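Local coordinates for clavulanic acid biosynthesis oligopeptide binding protein 2 (Streptomyces clavuligerus, PDB 2WOL), which probably binds oligopeptides as an extracellular solute-binding protein of family 5, and belongs to the clavulanic acid biosynthetic pathway, at residues L62-L67 / R210-Y215; G106-D111 / N231-R236; M68-D73 / M187-A192; A82-E87 / T238-P243. One frame throughout, in Å; residues are numbered along the deposited sequence. Where two conformers were deposited one is given.

Interaction 1. Residues L62-L67 / R210-Y215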
loop_
_atom_site.group_PDB
_atom_site.type_symbol
_atom_site.label_atom_id
_atom_site.label_comp_id
_atom_site.label_asym_id
_atom_site.label_seq_id
_atom_site.Cartn_x
_atom_site.Cartn_y
_atom_site.Cartn_z
ATOM N N LEU A 62 3.128 13.452 9.603
ATOM C CA LEU A 62 3.042 14.522 10.609
ATOM C C LEU A 62 4.062 14.369 11.732
ATOM O O LEU A 62 4.472 15.358 12.347
ATOM C CB LEU A 62 1.647 14.564 11.239
ATOM C CG LEU A 62 0.468 15.051 10.394
ATOM C CD1 LEU A 62 -0.118 13.922 9.551
ATOM C CD2 LEU A 62 -0.604 15.632 11.298
ATOM N N LEU A 63 4.445 13.122 12.007
ATOM C CA LEU A 63 5.231 12.779 13.195
ATOM C C LEU A 63 6.730 12.660 12.957
ATOM O O LEU A 63 7.527 13.000 13.832
ATOM C CB LEU A 63 4.713 11.471 13.800
ATOM C CG LEU A 63 3.311 11.480 14.407
ATOM C CD1 LEU A 63 2.872 10.054 14.695
ATOM C CD2 LEU A 63 3.275 12.328 15.669
ATOM N N ASN A 64 7.120 12.152 11.796
ATOM C CA ASN A 64 8.528 11.884 11.544
ATOM C C ASN A 64 8.946 12.209 10.132
ATOM O O ASN A 64 8.258 11.856 9.172
ATOM C CB ASN A 64 8.869 10.428 11.869
ATOM C CG ASN A 64 8.895 10.159 13.360
ATOM O OD1 ASN A 64 9.762 10.663 14.079
ATOM N ND2 ASN A 64 7.934 9.373 13.837
ATOM N N ARG A 65 10.078 12.888 10.014
ATOM C CA ARG A 65 10.674 13.149 8.719
ATOM C C ARG A 65 11.550 11.973 8.304
ATOM O O ARG A 65 11.914 11.133 9.129
ATOM C CB ARG A 65 11.477 14.446 8.760
ATOM C CG ARG A 65 10.638 15.671 9.094
ATOM C CD ARG A 65 11.490 16.923 9.147
ATOM N NE ARG A 65 12.044 17.265 7.842
ATOM C CZ ARG A 65 12.736 18.373 7.589
ATOM N NH1 ARG A 65 12.968 19.251 8.554
ATOM N NH2 ARG A 65 13.198 18.602 6.367
ATOM N N THR A 66 11.874 11.918 7.018
ATOM C CA THR A 66 12.678 10.845 6.446
ATOM C C THR A 66 13.675 11.480 5.478
ATOM O O THR A 66 13.571 12.674 5.188
ATOM C CB THR A 66 11.783 9.816 5.715
ATOM O OG1 THR A 66 10.813 10.514 4.924
ATOM C CG2 THR A 66 11.041 8.931 6.714
ATOM N N LEU A 67 14.644 10.713 4.989
ATOM C CA LEU A 67 15.616 11.260 4.034
ATOM C C LEU A 67 14.904 11.812 2.808
ATOM O O LEU A 67 15.182 12.938 2.363
ATOM C CB LEU A 67 16.654 10.211 3.627
ATOM C CG LEU A 67 17.714 9.849 4.670
ATOM C CD1 LEU A 67 18.489 8.628 4.213
ATOM C CD2 LEU A 67 18.660 11.015 4.934
ATOM N N ARG A 210 10.478 9.419 19.756
ATOM C CA ARG A 210 10.930 10.746 19.367
ATOM C C ARG A 210 10.237 11.154 18.073
ATOM O O ARG A 210 9.828 10.301 17.276
ATOM C CB ARG A 210 12.455 10.804 19.214
ATOM C CG ARG A 210 13.232 10.589 20.522
ATOM C CD ARG A 210 13.343 11.849 21.397
ATOM N NE ARG A 210 12.048 12.339 21.880
ATOM C CZ ARG A 210 11.348 11.806 22.881
ATOM N NH1 ARG A 210 11.803 10.748 23.543
ATOM N NH2 ARG A 210 10.182 12.337 23.224
ATOM N N SER A 211 10.091 12.461 17.888
ATOM C CA SER A 211 9.517 13.018 16.676
ATOM C C SER A 211 10.514 13.934 15.998
ATOM O O SER A 211 11.120 14.784 16.651
ATOM C CB SER A 211 8.231 13.787 16.986
ATOM O OG SER A 211 7.137 12.905 17.151
ATOM N N SER A 212 10.675 13.767 14.690
ATOM C CA SER A 212 11.448 14.707 13.887
ATOM C C SER A 212 10.527 15.556 13.012
ATOM O O SER A 212 10.982 16.475 12.330
ATOM C CB SER A 212 12.490 13.983 13.034
ATOM O OG SER A 212 11.889 13.076 12.124
ATOM N N GLY A 213 9.235 15.235 13.039
ATOM C CA GLY A 213 8.243 15.957 12.248
ATOM C C GLY A 213 7.659 17.147 12.985
ATOM O O GLY A 213 8.048 17.436 14.118
ATOM N N PRO A 214 6.718 17.857 12.340
ATOM C CA PRO A 214 6.087 19.044 12.933
ATOM C C PRO A 214 5.220 18.775 14.159
ATOM O O PRO A 214 4.905 19.714 14.896
ATOM C CB PRO A 214 5.238 19.605 11.790
ATOM C CG PRO A 214 5.027 18.454 10.843
ATOM C CD PRO A 214 6.246 17.595 10.968
ATOM N N TYR A 215 4.827 17.518 14.366
ATOM C CA TYR A 215 4.001 17.146 15.512
ATOM C C TYR A 215 4.620 16.009 16.298
ATOM O O TYR A 215 5.428 15.238 15.777
ATOM C CB TYR A 215 2.572 16.786 15.070
ATOM C CG TYR A 215 1.941 17.935 14.332
ATOM C CD1 TYR A 215 2.183 18.118 12.972
ATOM C CD2 TYR A 215 1.154 18.872 15.000
ATOM C CE1 TYR A 215 1.650 19.192 12.290
ATOM C CE2 TYR A 215 0.606 19.955 14.320
ATOM C CZ TYR A 215 0.861 20.104 12.965
ATOM O OH TYR A 215 0.345 21.160 12.254
HETATM O O HOH W 1 12.452 10.702 13.196
HETATM O O HOH W 2 7.009 10.107 16.708
#
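Ser212 and Asn64 show how the end of a helix and its following turn can be stitched to a loop by side chains that reach for the opposite backbone. Ser212 OG, held between its own backbone N and carbonyl carbon (chi1 61°), accepts from Arg65 N at 2.8 Å. In return, Ser212 N donates to Asn64 OD1 over 3.3 Å, approaching from above the plane of the amide rather than along a lone pair. Asn64 CG lies beside its own backbone N, chi1 -73°, a turn that carries the amide to Ser212; a water then bridges OD1 to Ser212 OG, while ND2 is also bonded to Gln60. A second water links ND2 to Arg210 O.

The backbone completes the seam. Gly213 N donates to Leu63 O at 2.9 Å, where Gly213 and Asn64 have the nearest CA atoms, 4.1 Å apart. Tyr215 N donates to Leu62 O at 3.0 Å, and that same oxygen lies at the edge of the tyrosine ring. Leu62 CB packs on Tyr215 CD1 at 4.0 Å, the two side chains crossing at a slant. Arg65 lays CG and CD along Ser212 O, and its guanidinium goes on to Thr238 and Asp84. The contact thus joins the end of helix 54-63 to the start of strand 215-221, with Leu63 and Tyr215 both resting on Leu228 of strand 225-230.

Interaction 2. Residues G106-D111 / N231-R236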
loop_
_atom_site.group_PDB
_atom_site.type_symbol
_atom_site.label_atom_id
_atom_site.label_comp_id
_atom_site.label_asym_id
_atom_site.label_seq_id
_atom_site.Cartn_x
_atom_site.Cartn_y
_atom_site.Cartn_z
ATOM N N GLY A 106 21.887 20.850 11.586
ATOM C CA GLY A 106 21.249 21.549 12.700
ATOM C C GLY A 106 19.801 21.205 13.001
ATOM O O GLY A 106 19.131 21.943 13.725
ATOM N N LEU A 107 19.317 20.088 12.463
ATOM C CA LEU A 107 17.936 19.665 12.700
ATOM C C LEU A 107 17.811 18.938 14.034
ATOM O O LEU A 107 18.777 18.340 14.512
ATOM C CB LEU A 107 17.419 18.798 11.549
ATOM C CG LEU A 107 17.495 19.386 10.134
ATOM C CD1 LEU A 107 16.641 18.571 9.190
ATOM C CD2 LEU A 107 17.059 20.843 10.088
ATOM N N ARG A 108 16.625 19.001 14.631
ATOM C CA ARG A 108 16.429 18.551 16.008
ATOM C C ARG A 108 15.151 17.738 16.207
ATOM O O ARG A 108 14.155 17.953 15.514
ATOM C CB ARG A 108 16.415 19.758 16.957
ATOM C CG ARG A 108 17.769 20.436 17.149
ATOM C CD ARG A 108 17.633 21.718 17.958
ATOM N NE ARG A 108 18.931 22.346 18.207
ATOM C CZ ARG A 108 19.123 23.407 18.990
ATOM N NH1 ARG A 108 18.102 23.980 19.618
ATOM N NH2 ARG A 108 20.347 23.897 19.149
ATOM N N TYR A 109 15.197 16.807 17.159
ATOM C CA TYR A 109 14.012 16.083 17.614
ATOM C C TYR A 109 13.196 16.935 18.576
ATOM O O TYR A 109 13.643 17.997 19.012
ATOM C CB TYR A 109 14.398 14.783 18.325
ATOM C CG TYR A 109 15.127 13.792 17.458
ATOM C CD1 TYR A 109 16.510 13.652 17.543
ATOM C CD2 TYR A 109 14.434 12.992 16.548
ATOM C CE1 TYR A 109 17.181 12.744 16.748
ATOM C CE2 TYR A 109 15.098 12.080 15.748
ATOM C CZ TYR A 109 16.471 11.964 15.853
ATOM O OH TYR A 109 17.139 11.067 15.068
ATOM N N ASP A 110 12.012 16.438 18.926
ATOM C CA ASP A 110 11.099 17.113 19.855
ATOM C C ASP A 110 11.679 17.386 21.250
ATOM O O ASP A 110 11.150 18.222 21.984
ATOM C CB ASP A 110 9.803 16.313 19.986
ATOM C CG ASP A 110 10.025 14.955 20.615
ATOM O OD1 ASP A 110 10.807 14.160 20.049
ATOM O OD2 ASP A 110 9.415 14.685 21.669
ATOM N N ASP A 111 12.744 16.671 21.610
ATOM C CA ASP A 111 13.410 16.868 22.901
ATOM C C ASP A 111 14.591 17.836 22.806
ATOM O O ASP A 111 15.308 18.050 23.787
ATOM C CB ASP A 111 13.848 15.521 23.500
ATOM C CG ASP A 111 14.938 14.829 22.687
ATOM O OD1 ASP A 111 15.276 15.289 21.575
ATOM O OD2 ASP A 111 15.464 13.808 23.175
ATOM N N ASN A 231 5.572 19.989 17.532
ATOM C CA ASN A 231 6.948 19.739 17.924
ATOM C C ASN A 231 7.665 21.092 17.969
ATOM O O ASN A 231 7.887 21.706 16.926
ATOM C CB ASN A 231 7.600 18.783 16.917
ATOM C CG ASN A 231 9.097 18.588 17.144
ATOM O OD1 ASN A 231 9.715 19.244 17.983
ATOM N ND2 ASN A 231 9.688 17.685 16.376
ATOM N N PRO A 232 8.036 21.555 19.178
ATOM C CA PRO A 232 8.580 22.914 19.303
ATOM C C PRO A 232 9.952 23.106 18.652
ATOM O O PRO A 232 10.374 24.247 18.440
ATOM C CB PRO A 232 8.666 23.123 20.817
ATOM C CG PRO A 232 8.740 21.774 21.399
ATOM C CD PRO A 232 7.989 20.854 20.474
ATOM N N HIS A 233 10.628 22.005 18.322
ATOM C CA HIS A 233 11.966 22.071 17.734
ATOM C C HIS A 233 12.002 21.818 16.228
ATOM O O HIS A 233 13.062 21.910 15.602
ATOM C CB HIS A 233 12.912 21.114 18.458
ATOM C CG HIS A 233 13.204 21.519 19.867
ATOM N ND1 HIS A 233 14.172 22.447 20.186
ATOM C CD2 HIS A 233 12.645 21.138 21.039
ATOM C CE1 HIS A 233 14.201 22.613 21.497
ATOM N NE2 HIS A 233 13.284 21.831 22.037
ATOM N N TRP A 234 10.848 21.497 15.647
ATOM C CA TRP A 234 10.748 21.357 14.199
ATOM C C TRP A 234 10.879 22.739 13.559
ATOM O O TRP A 234 10.280 23.703 14.032
ATOM C CB TRP A 234 9.431 20.679 13.815
ATOM C CG TRP A 234 9.122 20.659 12.343
ATOM C CD1 TRP A 234 9.589 19.771 11.409
ATOM C CD2 TRP A 234 8.248 21.553 11.641
ATOM N NE1 TRP A 234 9.061 20.061 10.172
ATOM C CE2 TRP A 234 8.240 21.155 10.286
ATOM C CE3 TRP A 234 7.474 22.657 12.027
ATOM C CZ2 TRP A 234 7.486 21.820 9.315
ATOM C CZ3 TRP A 234 6.722 23.316 11.057
ATOM C CH2 TRP A 234 6.740 22.896 9.720
ATOM N N ASP A 235 11.678 22.818 12.499
ATOM C CA ASP A 235 12.010 24.090 11.865
ATOM C C ASP A 235 11.393 24.183 10.477
ATOM O O ASP A 235 11.866 23.565 9.520
ATOM C CB ASP A 235 13.532 24.277 11.805
ATOM C CG ASP A 235 13.950 25.673 11.334
ATOM O OD1 ASP A 235 13.108 26.444 10.822
ATOM O OD2 ASP A 235 15.149 25.996 11.475
ATOM N N ARG A 236 10.339 24.986 10.395
ATOM C CA ARG A 236 9.580 25.223 9.171
ATOM C C ARG A 236 10.462 25.573 7.966
ATOM O O ARG A 236 10.212 25.114 6.848
ATOM C CB ARG A 236 8.577 26.345 9.442
ATOM C CG ARG A 236 7.560 26.594 8.360
ATOM C CD ARG A 236 6.590 27.674 8.822
ATOM N NE ARG A 236 5.714 27.218 9.903
ATOM C CZ ARG A 236 4.627 26.478 9.713
ATOM N NH1 ARG A 236 4.290 26.107 8.485
ATOM N NH2 ARG A 236 3.878 26.107 10.744
HETATM O O HOH W 3 14.869 21.109 13.622
#
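The imidazole of His233 has Asp110 O at its edge, near the ring plane, with CD2 the closest ring atom at 3.4 Å. Tyr109 O and Arg108 CD come at the ring on a slant. Against the Arg108 guanidinium, His233 ND1 lies at the edge, and the two planes are turned 53° apart; ND1 remains 4.3 Å from Arg108 NH1.

What presents the histidine is an Asx turn overlaid on a type I beta turn, just after strand 225-230. Asn231 OD1 accepts from His233 N at 2.9 Å, with the donor above the amide plane, and Asn231 O accepts from Trp234 N. With CG anti to the backbone N (chi1 173°), the Asn231 amide swings across to Asp110, its OD1 resting 3.2 Å from Asp110 CA. The other end of that amide, ND2, bonds Gly213 O.

No direct hydrogen bond joins the two loops. A water does so instead, accepting from Arg108 N and donating to His233 O at 2.8 Å. His233 CB packs closely on Tyr109 O, at 3.2 Å, and more loosely on Arg108 CB, at 4.0 Å. The Asp110 carboxylate turns elsewhere, to Ser211 N and to Arg210.

Interaction 3. Residues M68-D73 / M187-A192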
loop_
_atom_site.group_PDB
_atom_site.type_symbol
_atom_site.label_atom_id
_atom_site.label_comp_id
_atom_site.label_asym_id
_atom_site.label_seq_id
_atom_site.Cartn_x
_atom_site.Cartn_y
_atom_site.Cartn_z
ATOM N N MET A 68 13.983 11.006 2.283
ATOM C CA MET A 68 13.153 11.357 1.136
ATOM C C MET A 68 11.700 11.266 1.570
ATOM O O MET A 68 11.378 10.522 2.488
ATOM C CB MET A 68 13.396 10.379 -0.015
ATOM C CG MET A 68 14.852 10.267 -0.449
ATOM S SD MET A 68 15.455 11.783 -1.228
ATOM C CE MET A 68 14.480 11.803 -2.735
ATOM N N ALA A 69 10.823 12.022 0.919
ATOM C CA ALA A 69 9.393 11.953 1.222
ATOM C C ALA A 69 8.580 12.199 -0.030
ATOM O O ALA A 69 9.032 12.894 -0.938
ATOM C CB ALA A 69 9.019 12.967 2.299
ATOM N N TYR A 70 7.378 11.635 -0.089
ATOM C CA TYR A 70 6.489 11.960 -1.199
ATOM C C TYR A 70 6.091 13.430 -1.095
ATOM O O TYR A 70 5.705 13.897 -0.024
ATOM C CB TYR A 70 5.299 10.992 -1.266
ATOM C CG TYR A 70 5.801 9.586 -1.483
ATOM C CD1 TYR A 70 5.960 8.710 -0.411
ATOM C CD2 TYR A 70 6.193 9.156 -2.753
ATOM C CE1 TYR A 70 6.465 7.430 -0.598
ATOM C CE2 TYR A 70 6.706 7.875 -2.953
ATOM C CZ TYR A 70 6.842 7.020 -1.865
ATOM O OH TYR A 70 7.354 5.753 -2.038
ATOM N N PRO A 71 6.240 14.175 -2.199
ATOM C CA PRO A 71 6.000 15.611 -2.127
ATOM C C PRO A 71 4.528 15.937 -1.915
ATOM O O PRO A 71 3.654 15.081 -2.123
ATOM C CB PRO A 71 6.495 16.123 -3.485
ATOM C CG PRO A 71 6.407 14.966 -4.391
ATOM C CD PRO A 71 6.645 13.739 -3.548
ATOM N N THR A 72 4.269 17.162 -1.475
ATOM C CA THR A 72 2.907 17.632 -1.255
ATOM C C THR A 72 2.347 18.104 -2.598
ATOM O O THR A 72 2.423 19.282 -2.950
ATOM C CB THR A 72 2.876 18.723 -0.165
ATOM O OG1 THR A 72 3.496 18.206 1.020
ATOM C CG2 THR A 72 1.448 19.149 0.169
ATOM N N ASP A 73 1.806 17.151 -3.351
ATOM C CA ASP A 73 1.449 17.363 -4.750
ATOM C C ASP A 73 0.364 16.369 -5.154
ATOM O O ASP A 73 0.568 15.160 -5.044
ATOM C CB ASP A 73 2.699 17.166 -5.622
ATOM C CG ASP A 73 2.541 17.701 -7.047
ATOM O OD1 ASP A 73 1.404 17.829 -7.556
ATOM O OD2 ASP A 73 3.586 17.982 -7.671
ATOM N N MET A 187 13.606 4.859 1.371
ATOM C CA MET A 187 14.030 5.921 2.276
ATOM C C MET A 187 12.903 6.893 2.614
ATOM O O MET A 187 13.089 7.791 3.434
ATOM C CB MET A 187 15.242 6.662 1.705
ATOM C CG MET A 187 16.521 5.828 1.660
ATOM S SD MET A 187 17.039 5.192 3.273
ATOM C CE MET A 187 16.342 3.543 3.300
ATOM N N ALA A 188 11.744 6.706 1.980
ATOM C CA ALA A 188 10.563 7.531 2.226
ATOM C C ALA A 188 9.581 6.858 3.186
ATOM O O ALA A 188 8.543 7.432 3.524
ATOM C CB ALA A 188 9.869 7.873 0.902
ATOM N N GLN A 189 9.924 5.651 3.629
ATOM C CA GLN A 189 9.055 4.869 4.507
ATOM C C GLN A 189 9.381 5.132 5.980
ATOM O O GLN A 189 10.539 5.366 6.315
ATOM C CB GLN A 189 9.159 3.376 4.164
ATOM C CG GLN A 189 8.966 3.054 2.662
ATOM C CD GLN A 189 7.710 3.677 2.048
ATOM O OE1 GLN A 189 7.730 4.178 0.911
ATOM N NE2 GLN A 189 6.615 3.646 2.794
ATOM N N PRO A 190 8.358 5.126 6.860
ATOM C CA PRO A 190 8.601 5.443 8.280
ATOM C C PRO A 190 9.595 4.532 9.013
ATOM O O PRO A 190 10.172 4.951 10.019
ATOM C CB PRO A 190 7.203 5.376 8.914
ATOM C CG PRO A 190 6.346 4.653 7.928
ATOM C CD PRO A 190 6.929 4.904 6.576
ATOM N N CYS A 191 9.814 3.314 8.520
ATOM C CA CYS A 191 10.830 2.447 9.122
ATOM C C CYS A 191 12.257 2.967 8.892
ATOM O O CYS A 191 13.201 2.474 9.505
ATOM C CB CYS A 191 10.673 0.986 8.671
ATOM S SG CYS A 191 11.033 0.657 6.947
ATOM N N ALA A 192 12.403 3.963 8.015
ATOM C CA ALA A 192 13.693 4.606 7.766
ATOM C C ALA A 192 13.781 6.026 8.347
ATOM O O ALA A 192 14.788 6.717 8.157
ATOM C CB ALA A 192 14.013 4.607 6.279
#
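Ala188 is the bump in this contact, its methyl group aimed straight at the chain of Met68 to Tyr70. The hollow that receives it is formed by the Met68 carbonyl, the Ala69 backbone and Tyr70 CE1. CB of Ala188 stands 3.7 Å from Tyr70 CE1, slanted to the ring, and 4.1 Å from Ala69 CA. On the rim of the hollow Met68 O receives the CA-H of Ala188, a contact of 3.1 Å between Ala188 CA and that oxygen.

Strand 68-69 pairs with strand 82-83 in a small two-stranded antiparallel sheet, and the loop after helix 183-186 lies against its first strand through this methyl. Because Ala69 turns its own methyl away from that loop, the Ala188 methyl meets it through CA.

A second fit lies to one side. There CG of Met68 rests against CB of Met187 at 4.2 Å. Both sulfur-bearing ends lead away from the contact, and both methionines touch Tyr101 of strand 98-102. At the other side the ring of Tyr70, its CG beside the backbone N (chi1 -61°), extends along the loop so that its hydroxyl end lies by the Gln189 side chain; that hydroxyl is bonded to His185. Gln189 bends back toward this hydroxyl end, and a glycerol, probably from the crystallisation liquor, lies about 3 Å from its side chain.

Interaction 4. Residues A82-E87 / T238-P243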
loop_
_atom_site.group_PDB
_atom_site.type_symbol
_atom_site.label_atom_id
_atom_site.label_comp_id
_atom_site.label_asym_id
_atom_site.label_seq_id
_atom_site.Cartn_x
_atom_site.Cartn_y
_atom_site.Cartn_z
ATOM N N ALA A 82 10.857 13.001 -2.963
ATOM C CA ALA A 82 11.558 14.284 -3.000
ATOM C C ALA A 82 12.441 14.434 -1.755
ATOM O O ALA A 82 12.181 13.790 -0.738
ATOM C CB ALA A 82 10.542 15.423 -3.075
ATOM N N PRO A 83 13.498 15.268 -1.829
ATOM C CA PRO A 83 14.353 15.453 -0.655
ATOM C C PRO A 83 13.567 15.976 0.538
ATOM O O PRO A 83 12.769 16.905 0.395
ATOM C CB PRO A 83 15.363 16.514 -1.115
ATOM C CG PRO A 83 15.345 16.464 -2.583
ATOM C CD PRO A 83 13.959 16.067 -2.978
ATOM N N ASP A 84 13.784 15.362 1.697
ATOM C CA ASP A 84 13.151 15.791 2.936
ATOM C C ASP A 84 14.248 16.153 3.938
ATOM O O ASP A 84 14.648 17.315 4.018
ATOM C CB ASP A 84 12.200 14.700 3.455
ATOM C CG ASP A 84 11.483 15.088 4.743
ATOM O OD1 ASP A 84 11.588 16.251 5.192
ATOM O OD2 ASP A 84 10.800 14.209 5.310
ATOM N N LEU A 85 14.754 15.170 4.680
ATOM C CA LEU A 85 15.905 15.415 5.552
ATOM C C LEU A 85 17.185 15.540 4.738
ATOM O O LEU A 85 18.107 16.248 5.139
ATOM C CB LEU A 85 16.056 14.319 6.611
ATOM C CG LEU A 85 15.002 14.255 7.715
ATOM C CD1 LEU A 85 15.160 12.969 8.496
ATOM C CD2 LEU A 85 15.087 15.453 8.648
ATOM N N ALA A 86 17.240 14.844 3.605
ATOM C CA ALA A 86 18.367 14.951 2.683
ATOM C C ALA A 86 18.294 16.253 1.897
ATOM O O ALA A 86 17.207 16.777 1.645
ATOM C CB ALA A 86 18.405 13.762 1.737
ATOM N N GLU A 87 19.453 16.771 1.507
ATOM C CA GLU A 87 19.491 18.011 0.727
ATOM C C GLU A 87 19.165 17.771 -0.746
ATOM O O GLU A 87 18.744 18.693 -1.450
ATOM C CB GLU A 87 20.869 18.667 0.852
ATOM C CG GLU A 87 21.270 19.007 2.283
ATOM C CD GLU A 87 22.727 19.412 2.411
ATOM O OE1 GLU A 87 23.610 18.676 1.914
ATOM O OE2 GLU A 87 22.991 20.465 3.025
ATOM N N THR A 238 13.313 24.569 7.232
ATOM C CA THR A 238 14.127 23.430 6.796
ATOM C C THR A 238 13.301 22.307 6.170
ATOM O O THR A 238 13.852 21.295 5.737
ATOM C CB THR A 238 14.948 22.834 7.959
ATOM O OG1 THR A 238 14.081 22.130 8.865
ATOM C CG2 THR A 238 15.700 23.927 8.708
ATOM N N ASP A 239 11.985 22.492 6.125
ATOM C CA ASP A 239 11.083 21.436 5.677
ATOM C C ASP A 239 10.363 21.842 4.391
ATOM O O ASP A 239 9.493 22.712 4.428
ATOM C CB ASP A 239 10.078 21.110 6.784
ATOM C CG ASP A 239 9.316 19.822 6.526
ATOM O OD1 ASP A 239 8.933 19.567 5.366
ATOM O OD2 ASP A 239 9.097 19.069 7.497
ATOM N N PRO A 240 10.728 21.214 3.251
ATOM C CA PRO A 240 10.114 21.526 1.957
ATOM C C PRO A 240 8.788 20.799 1.699
ATOM O O PRO A 240 8.180 20.991 0.640
ATOM C CB PRO A 240 11.170 21.049 0.959
ATOM C CG PRO A 240 11.799 19.872 1.637
ATOM C CD PRO A 240 11.767 20.172 3.121
ATOM N N ILE A 241 8.353 19.978 2.654
ATOM C CA ILE A 241 7.193 19.098 2.469
ATOM C C ILE A 241 5.963 19.561 3.260
ATOM O O ILE A 241 4.845 19.586 2.731
ATOM C CB ILE A 241 7.528 17.618 2.879
ATOM C CG1 ILE A 241 8.821 17.105 2.209
ATOM C CG2 ILE A 241 6.321 16.678 2.656
ATOM C CD1 ILE A 241 8.735 16.850 0.708
ATOM N N ARG A 242 6.178 19.937 4.518
ATOM C CA ARG A 242 5.098 20.024 5.499
ATOM C C ARG A 242 4.710 21.449 5.900
ATOM O O ARG A 242 5.529 22.169 6.474
ATOM C CB ARG A 242 5.476 19.217 6.746
ATOM C CG ARG A 242 5.736 17.759 6.444
ATOM C CD ARG A 242 6.406 17.043 7.590
ATOM N NE ARG A 242 6.825 15.710 7.169
ATOM C CZ ARG A 242 7.938 15.457 6.487
ATOM N NH1 ARG A 242 8.771 16.445 6.175
ATOM N NH2 ARG A 242 8.227 14.215 6.125
ATOM N N PRO A 243 3.457 21.857 5.604
ATOM C CA PRO A 243 2.998 23.192 6.013
ATOM C C PRO A 243 2.611 23.331 7.488
ATOM O O PRO A 243 2.514 24.452 7.984
ATOM C CB PRO A 243 1.774 23.423 5.127
ATOM C CG PRO A 243 1.232 22.067 4.894
ATOM C CD PRO A 243 2.419 21.134 4.844
#
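Arg242 grips the carboxylate of Asp84 end-on with two nitrogens, one to each oxygen, at the heart of a salt-bridge network that also includes Asp239. It ties the loop following the short strand 82-83 to an Asx motif in the loop before strand 248-253.

Charge dominates. Arg242 NH2 meets Asp84 OD2 at 2.7 Å and Arg242 NH1 meets Asp84 OD1 at 3.0 Å, both nearly in the guanidinium plane but above the plane of the carboxylate, the two groups being turned 27° apart. NH1 is shared, for it also reaches Asp239 OD2 on its syn side. Asp84 CG stands anti to the backbone N (chi1 -179°), which projects the carboxylate across to the arginine. The two acids come within 4.3 Å, OD1 of Asp84 to OD1 of Asp239, and Arg242 NH1, bonded to both, probably offsets their mutual repulsion. Asp84 has further partners in Arg65 and in Thr66 N, while Arg242 NE bonds Arg61 O, which helps to fix the rotation of the guanidinium.

Hydrogen bonds within 238-243 set the acid in place. Asp239 OD1 accepts from the backbone N of both Ile241 and Arg242, two and three residues on. Inside the same loop, Ile241 CG2 sits over the centre of one face of the Arg242 guanidinium.

Apolar contacts finish the interface more lightly, with Ile241 CD1 near Ala82 CB. Beside them the ring of Pro240 touches the backbone of 82-87, its CG 3.4 Å from Pro83 O.

In the fold
Interactions 1 and 3 are buried, whereas interactions 2 and 4 are partly open to solvent. Chemistry follows place only in part: interaction 1 is built of backbone and side-chain hydrogen bonds, interaction 3 of apolar fits without a clear bond, interaction 2 of close packing and a water, and interaction 4 of paired charges. Interactions 3 and 4 share the two-stranded sheet of 68-69 and 82-83, while 1 and 2 meet through Asn231, which bonds Gly213 and Pro214. Arg65 carries interaction 1 into 4 through Thr238, and Trp234 reaches Asp239 from interaction 2. Interactions 2 and 3, about 18 Å apart between centres, do not touch.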